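Local coordinates for protein lytic polysaccharide monooxygenase (Neurospora crassa, PDB 4QI8) that probably cleaves cellulose chains by copper-dependent oxidation of their beta-1,4-glycosidic bonds, using a reductant and an oxygen cosubstrate, at residues Gln51-Val56 with Cys160-Ile165; Thr60-Gly65 with Val125-Cys130. All coordinates share one frame; numbering follows the deposited sequence.

Contact 1. Residues Gln51-Val56 with Cys160-Ile165; sequences QSTLSV and CAQLSI
T53 and Q162 meet at about a right angle, the amide end of the glutamine reaching the threonine hydroxyl. NE2 of Q162 donates to OG1 of T53 over 3.0 Å, and the hydroxyl oxygen lies in the amide plane, only 5° out of it. Beyond CG the Q162 chain is extended, which carries the amide out from its own strand to the T53 hydroxyl. Its rotation is fixed from both ends: OE1 accepts from R21 and the backbone N of A50, and NE2 also donates to N90. With OG1 beside its own backbone N (chi1 -63°), T53 turns CG2 the other way, over the peptide that joins L163 to S164, where T53 CG2 comes within 3.4 Å of L163 C. From L54 onward the segments run as parallel neighbours, 54-57 being the outermost strand on this side of the mixed sheet in the beta-sandwich of the AA9 fold. Three backbone bonds join them: L54 N to Q162 O, S164 N to L54 O and V56 N to S164 O, each between 2.8 and 2.9 Å. Side chains alternate between the two faces. L54, V56, L163 and I165 share the apolar one, where V56 and I165 lie side by side and point the same way, CG1 to CG1 at 3.8 Å. L163 reaches both L54 and V56 of the neighbouring strand: CD2 touches CB of L54 at 4.1 Å and CD1 approaches CG1 of V56. On the other face a water lies 2.7 Å from OG of S55 and 2.8 Å from OG of S164; S55 has a second conformer, so this bridge holds for one of the two and is less certain.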
ATOM      1  N   GLN A  51      11.795  -9.313   9.687  1.00  9.75           N
ATOM      2  CA  GLN A  51      12.282 -10.389  10.533  1.00 10.91           C
ATOM      3  C   GLN A  51      11.673 -11.738  10.167  1.00 10.40           C
ATOM      4  O   GLN A  51      12.334 -12.777  10.282  1.00 14.48           O
ATOM      5  CB  GLN A  51      11.968 -10.093  11.997  1.00 12.79           C
ATOM      6  CG  GLN A  51      12.726  -8.925  12.589  1.00 16.44           C
ATOM      7  CD  GLN A  51      12.329  -8.682  14.033  1.00 18.72           C
ATOM      8  OE1 GLN A  51      11.146  -8.555  14.347  1.00 21.13           O
ATOM      9  NE2 GLN A  51      13.309  -8.656  14.924  1.00 19.65           N
ATOM     10  N   SER A  52      10.402 -11.719   9.773  1.00 10.34           N
ATOM     11  CA  SER A  52       9.653 -12.937   9.490  0.66 10.91           C
ATOM     12  C   SER A  52       8.661 -12.706   8.351  0.97  8.64           C
ATOM     13  O   SER A  52       8.467 -11.571   7.909  0.87  7.82           O
ATOM     14  CB  SER A  52       8.917 -13.412  10.751  0.66 13.58           C
ATOM     15  OG  SER A  52       9.809 -13.613  11.844  0.66 17.10           O
ATOM     16  N   THR A  53       8.038 -13.790   7.906  1.00  9.53           N
ATOM     17  CA  THR A  53       7.073 -13.779   6.817  1.00  9.43           C
ATOM     18  C   THR A  53       5.803 -14.443   7.329  1.00  9.25           C
ATOM     19  O   THR A  53       5.868 -15.519   7.909  1.00 10.78           O
ATOM     20  CB  THR A  53       7.660 -14.532   5.604  1.00  9.55           C
ATOM     21  OG1 THR A  53       8.823 -13.836   5.137  1.00  9.79           O
ATOM     22  CG2 THR A  53       6.658 -14.670   4.475  1.00 10.39           C
ATOM     23  N   LEU A  54       4.661 -13.790   7.141  1.00  8.67           N
ATOM     24  CA  LEU A  54       3.389 -14.213   7.717  1.00  8.64           C
ATOM     25  C   LEU A  54       2.602 -15.105   6.764  1.00  8.82           C
ATOM     26  O   LEU A  54       2.314 -14.701   5.644  1.00  9.12           O
ATOM     27  CB  LEU A  54       2.564 -12.979   8.058  1.00  9.35           C
ATOM     28  CG  LEU A  54       1.216 -13.268   8.719  1.00 11.33           C
ATOM     29  CD1 LEU A  54       1.399 -13.891  10.100  1.00 13.97           C
ATOM     30  CD2 LEU A  54       0.378 -11.998   8.798  1.00 13.34           C
ATOM     31  N   SER A  55       2.246 -16.303   7.218  1.00  9.76           N
ATOM     32  CA  SER A  55       1.441 -17.219   6.417  0.65 11.44           C
ATOM     33  C   SER A  55      -0.036 -16.830   6.482  0.96 11.29           C
ATOM     34  O   SER A  55      -0.593 -16.641   7.562  0.89 13.27           O
ATOM     35  CB  SER A  55       1.634 -18.655   6.907  0.65 12.96           C
ATOM     36  OG  SER A  55       0.954 -19.565   6.063  0.65 13.91           O
ATOM     37  N   VAL A  56      -0.665 -16.714   5.316  1.00 10.84           N
ATOM     38  CA  VAL A  56      -2.075 -16.334   5.222  1.00 12.33           C
ATOM     39  C   VAL A  56      -2.720 -17.078   4.066  1.00 11.71           C
ATOM     40  O   VAL A  56      -2.104 -17.247   3.024  1.00 12.33           O
ATOM     41  CB  VAL A  56      -2.249 -14.819   4.992  1.00 16.56           C
ATOM     42  CG1 VAL A  56      -1.485 -14.367   3.770  1.00 19.00           C
ATOM     43  CG2 VAL A  56      -3.722 -14.458   4.845  1.00 22.71           C
ATOM     44  N   CYS A 160       5.855  -2.189   3.534  1.00  4.92           N
ATOM     45  CA  CYS A 160       5.627  -3.466   2.871  1.00  5.09           C
ATOM     46  C   CYS A 160       5.802  -4.642   3.814  1.00  5.18           C
ATOM     47  O   CYS A 160       6.810  -4.751   4.501  1.00  5.83           O
ATOM     48  CB  CYS A 160       6.604  -3.672   1.721  1.00  6.31           C
ATOM     49  SG  CYS A 160       6.348  -2.528   0.364  1.00  5.89           S
ATOM     50  N   ALA A 161       4.814  -5.533   3.788  1.00  5.67           N
ATOM     51  CA  ALA A 161       4.816  -6.760   4.571  1.00  6.07           C
ATOM     52  C   ALA A 161       5.236  -7.965   3.743  1.00  5.31           C
ATOM     53  O   ALA A 161       4.982  -8.023   2.541  1.00  6.98           O
ATOM     54  CB  ALA A 161       3.439  -6.999   5.162  1.00  6.83           C
ATOM     55  N   GLN A 162       5.885  -8.917   4.404  1.00  6.07           N
ATOM     56  CA  GLN A 162       6.243 -10.191   3.800  1.00  6.48           C
ATOM     57  C   GLN A 162       5.211 -11.240   4.166  1.00  7.04           C
ATOM     58  O   GLN A 162       4.984 -11.507   5.350  1.00  7.40           O
ATOM     59  CB  GLN A 162       7.648 -10.639   4.238  1.00  7.23           C
ATOM     60  CG  GLN A 162       8.728  -9.666   3.780  1.00  7.72           C
ATOM     61  CD  GLN A 162      10.162 -10.070   4.072  1.00  8.27           C
ATOM     62  OE1 GLN A 162      11.084  -9.281   3.833  1.00  8.27           O
ATOM     63  NE2 GLN A 162      10.369 -11.294   4.566  1.00  9.54           N
ATOM     64  N   LEU A 163       4.597 -11.825   3.139  1.00  6.81           N
ATOM     65  CA  LEU A 163       3.563 -12.854   3.288  1.00  7.13           C
ATOM     66  C   LEU A 163       3.937 -14.138   2.573  1.00  8.55           C
ATOM     67  O   LEU A 163       4.638 -14.130   1.560  1.00  8.48           O
ATOM     68  CB  LEU A 163       2.227 -12.398   2.691  1.00  8.17           C
ATOM     69  CG  LEU A 163       1.656 -11.065   3.151  1.00  8.48           C
ATOM     70  CD1 LEU A 163       0.311 -10.840   2.473  1.00  9.60           C
ATOM     71  CD2 LEU A 163       1.514 -10.998   4.670  1.00  9.38           C
ATOM     72  N   SER A 164       3.434 -15.244   3.102  1.00  8.54           N
ATOM     73  CA  SER A 164       3.383 -16.514   2.390  1.00  9.97           C
ATOM     74  C   SER A 164       1.907 -16.839   2.192  1.00 10.78           C
ATOM     75  O   SER A 164       1.211 -17.163   3.150  1.00 11.09           O
ATOM     76  CB  SER A 164       4.081 -17.606   3.187  1.00 12.43           C
ATOM     77  OG  SER A 164       3.931 -18.857   2.547  1.00 14.87           O
ATOM     78  N   ILE A 165       1.429 -16.700   0.957  1.00 10.68           N
ATOM     79  CA  ILE A 165       0.014 -16.879   0.656  1.00 11.08           C
ATOM     80  C   ILE A 165      -0.204 -18.322   0.225  1.00 12.73           C
ATOM     81  O   ILE A 165       0.456 -18.817  -0.688  1.00 13.71           O
ATOM     82  CB  ILE A 165      -0.478 -15.879  -0.413  1.00 11.56           C
ATOM     83  CG1 ILE A 165      -0.357 -14.449   0.133  1.00 10.99           C
ATOM     84  CG2 ILE A 165      -1.915 -16.195  -0.815  1.00 13.55           C
ATOM     85  CD1 ILE A 165      -0.834 -13.342  -0.812  1.00 12.12           C
TER
HETATM   86  O   HOH W   1       2.919 -20.587   4.506  1.00 22.28           O

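Contact 2. Residues Thr60-Gly65 with Val125-Cys130; sequences TTITYG and VKIPSC
T61 and K126 face each other as a non-hydrogen-bonded antiparallel pair, CA to CA 4.3 Å, and the backbone bonds fall on the residues flanking them. I62 and V125 form the hydrogen-bonded pair: I62 N donates to V125 O at 3.0 Å, and V125 N returns a bond to I62 O. Past the end of the regular strand, I127 N still bonds to T60 O at 2.9 Å, extending the pairing by one step, and T61 CA adds a CA-H...O contact to V125 O. Among polar side chains, the K126 chain kinks twice beyond CB, which turns its aliphatic part back across T61 at about a right angle and brings K126 CD to 3.3 Å from T60 O. NZ makes a weak bond to OG1 of T61, whose position is less certain, while its stronger partner is the carbonyl O of G59. A valine in place of T61 is likely to deprive the lysine ammonium of this weak second acceptor, leaving G59 to hold it. Apolar contacts occupy the opposite face of the sheet. I62 holds CG1 between its backbone N and carbonyl carbon (chi1 61°), directed at V125, with I62 CG1 to V125 CB 4.2 Å; CG2 of V125 in turn touches CB of Y64. The ring of Y64 leads away from V125, and its OH bonds to S159. Within the three-stranded antiparallel sheet, 61-67 is the middle strand, flanked by 3-8 and 122-126. I62 packs on V7 and Y64 on F4 of strand 3-8, and both on L138 of strand 134-144 in the facing sheet.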
ATOM      1  N   THR A  60      -8.805 -14.803   2.389  1.00 17.20           N
ATOM      2  CA  THR A  60      -9.098 -14.323   3.737  1.00 17.19           C
ATOM      3  C   THR A  60      -8.727 -12.852   3.882  1.00 15.04           C
ATOM      4  O   THR A  60      -8.126 -12.252   2.987  1.00 15.16           O
ATOM      5  CB  THR A  60      -8.361 -15.143   4.815  1.00 18.73           C
ATOM      6  OG1 THR A  60      -6.952 -14.911   4.726  1.00 19.65           O
ATOM      7  CG2 THR A  60      -8.643 -16.635   4.658  1.00 18.41           C
ATOM      8  N   THR A  61      -9.120 -12.289   5.018  1.00 16.11           N
ATOM      9  CA  THR A  61      -8.888 -10.894   5.333  1.00 16.18           C
ATOM     10  C   THR A  61      -7.924 -10.802   6.490  1.00 16.38           C
ATOM     11  O   THR A  61      -8.166 -11.373   7.552  1.00 18.72           O
ATOM     12  CB  THR A  61     -10.184 -10.209   5.763  1.00 17.89           C
ATOM     13  OG1 THR A  61     -11.106 -10.216   4.674  1.00 19.65           O
ATOM     14  CG2 THR A  61      -9.932  -8.770   6.183  1.00 17.29           C
ATOM     15  N   ILE A  62      -6.847 -10.056   6.290  1.00 15.48           N
ATOM     16  CA  ILE A  62      -5.883  -9.811   7.349  1.00 13.28           C
ATOM     17  C   ILE A  62      -5.966  -8.347   7.735  1.00 12.80           C
ATOM     18  O   ILE A  62      -6.809  -7.609   7.229  1.00 14.50           O
ATOM     19  CB  ILE A  62      -4.473 -10.214   6.918  1.00 13.10           C
ATOM     20  CG1 ILE A  62      -4.011  -9.401   5.708  1.00 12.92           C
ATOM     21  CG2 ILE A  62      -4.451 -11.700   6.585  1.00 15.08           C
ATOM     22  CD1 ILE A  62      -2.598  -9.715   5.253  1.00 16.03           C
ATOM     23  N   THR A  63      -5.110  -7.924   8.647  1.00 13.69           N
ATOM     24  CA  THR A  63      -5.218  -6.572   9.167  1.00 12.88           C
ATOM     25  C   THR A  63      -3.861  -5.890   9.067  1.00 10.11           C
ATOM     26  O   THR A  63      -2.867  -6.457   9.493  1.00 11.81           O
ATOM     27  CB  THR A  63      -5.716  -6.587  10.631  1.00 13.90           C
ATOM     28  OG1 THR A  63      -6.990  -7.238  10.712  1.00 15.34           O
ATOM     29  CG2 THR A  63      -5.852  -5.179  11.166  1.00 14.40           C
ATOM     30  N   TYR A  64      -3.839  -4.690   8.485  1.00  9.54           N
ATOM     31  CA  TYR A  64      -2.633  -3.866   8.424  1.00  8.13           C
ATOM     32  C   TYR A  64      -2.812  -2.722   9.414  1.00  7.19           C
ATOM     33  O   TYR A  64      -3.792  -1.981   9.338  1.00  8.82           O
ATOM     34  CB  TYR A  64      -2.403  -3.329   7.000  1.00  7.57           C
ATOM     35  CG  TYR A  64      -0.959  -3.329   6.553  1.00  7.29           C
ATOM     36  CD1 TYR A  64       0.006  -2.621   7.252  1.00  6.44           C
ATOM     37  CD2 TYR A  64      -0.554  -4.029   5.422  1.00  8.01           C
ATOM     38  CE1 TYR A  64       1.341  -2.626   6.837  1.00  6.03           C
ATOM     39  CE2 TYR A  64       0.769  -4.032   5.011  1.00  6.59           C
ATOM     40  CZ  TYR A  64       1.713  -3.324   5.710  1.00  5.91           C
ATOM     41  OH  TYR A  64       3.014  -3.328   5.265  1.00  6.56           O
ATOM     42  N   GLY A  65      -1.874  -2.603  10.343  1.00  7.37           N
ATOM     43  CA  GLY A  65      -1.955  -1.604  11.386  1.00  7.27           C
ATOM     44  C   GLY A  65      -1.201  -0.329  11.064  1.00  6.10           C
ATOM     45  O   GLY A  65      -0.169  -0.364  10.386  1.00  6.60           O
ATOM     46  N   VAL A 125      -7.630  -6.057   4.973  1.00 12.42           N
ATOM     47  CA  VAL A 125      -7.123  -6.221   3.624  1.00 13.40           C
ATOM     48  C   VAL A 125      -7.564  -7.583   3.132  1.00 14.30           C
ATOM     49  O   VAL A 125      -7.137  -8.608   3.654  1.00 14.01           O
ATOM     50  CB  VAL A 125      -5.577  -6.136   3.571  1.00 12.93           C
ATOM     51  CG1 VAL A 125      -5.093  -6.277   2.152  1.00 14.37           C
ATOM     52  CG2 VAL A 125      -5.068  -4.831   4.170  1.00 12.96           C
ATOM     53  N   LYS A 126      -8.452  -7.591   2.146  1.00 13.11           N
ATOM     54  CA  LYS A 126      -8.943  -8.843   1.596  1.00 14.50           C
ATOM     55  C   LYS A 126      -8.000  -9.359   0.514  1.00 14.13           C
ATOM     56  O   LYS A 126      -7.780  -8.709  -0.512  1.00 14.50           O
ATOM     57  CB  LYS A 126     -10.369  -8.699   1.052  1.00 19.28           C
ATOM     58  CG  LYS A 126     -10.995 -10.022   0.554  1.00 27.11           C
ATOM     59  CD  LYS A 126     -10.914 -11.186   1.577  1.00 30.99           C
ATOM     60  CE  LYS A 126     -12.225 -11.425   2.324  1.00 32.05           C
ATOM     61  NZ  LYS A 126     -12.076 -12.456   3.406  1.00 31.14           N
ATOM     62  N   ILE A 127      -7.433 -10.530   0.764  0.91 12.80           N
ATOM     63  CA  ILE A 127      -6.522 -11.171  -0.173  0.91 13.05           C
ATOM     64  C   ILE A 127      -7.347 -11.958  -1.199  0.91 13.91           C
ATOM     65  O   ILE A 127      -8.145 -12.811  -0.816  0.91 14.18           O
ATOM     66  CB  ILE A 127      -5.580 -12.141   0.572  0.91 12.94           C
ATOM     67  CG1 ILE A 127      -4.805 -11.417   1.686  0.91 13.54           C
ATOM     68  CG2 ILE A 127      -4.624 -12.823  -0.395  0.91 14.01           C
ATOM     69  CD1 ILE A 127      -3.858 -10.302   1.217  0.91 14.65           C
ATOM     70  N   PRO A 128      -7.174 -11.676  -2.501  1.00 13.50           N
ATOM     71  CA  PRO A 128      -7.959 -12.396  -3.515  1.00 14.09           C
ATOM     72  C   PRO A 128      -7.831 -13.914  -3.416  1.00 14.07           C
ATOM     73  O   PRO A 128      -6.754 -14.433  -3.146  1.00 14.28           O
ATOM     74  CB  PRO A 128      -7.358 -11.904  -4.830  1.00 14.10           C
ATOM     75  CG  PRO A 128      -6.847 -10.541  -4.505  1.00 14.92           C
ATOM     76  CD  PRO A 128      -6.315 -10.646  -3.117  1.00 13.38           C
ATOM     77  N   SER A 129      -8.938 -14.619  -3.638  1.00 14.84           N
ATOM     78  CA  SER A 129      -8.957 -16.073  -3.509  1.00 15.40           C
ATOM     79  C   SER A 129      -8.225 -16.765  -4.644  1.00 14.77           C
ATOM     80  O   SER A 129      -7.740 -17.890  -4.491  1.00 17.09           O
ATOM     81  CB  SER A 129     -10.403 -16.581  -3.477  1.00 16.58           C
ATOM     82  OG  SER A 129     -11.076 -16.321  -4.701  1.00 18.69           O
ATOM     83  N   CYS A 130      -8.166 -16.100  -5.790  1.00 14.23           N
ATOM     84  CA  CYS A 130      -7.829 -16.779  -7.031  1.00 14.89           C
ATOM     85  C   CYS A 130      -6.360 -16.689  -7.426  1.00 14.73           C
ATOM     86  O   CYS A 130      -5.941 -17.345  -8.380  1.00 16.15           O
ATOM     87  CB  CYS A 130      -8.704 -16.248  -8.172  1.00 16.14           C
ATOM     88  SG  CYS A 130      -8.528 -14.456  -8.471  1.00 19.75           S
TER

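The centres of the two contacts lie about 12 Å apart, one in each facing sheet of the sandwich. Contact 1 joins the outermost strand 54-57 to 155-166 in the mixed sheet; contact 2 joins 61-67 to 122-126 in the antiparallel one. Along the chain the order is 51-56, 60-65, 125-130, 160-165, so that contact 2 falls entirely between the halves of contact 1, and the chain passes from one sheet to the other in the short turn between strands 54-57 and 61-67. The contacts meet in the core through V56 and I62, and through the backbone of A161 and the hydroxyl of Y64. Contact 1 lies away from the copper site, whereas the side chain of Y64 is about 10 Å from that of the copper ligand Y157.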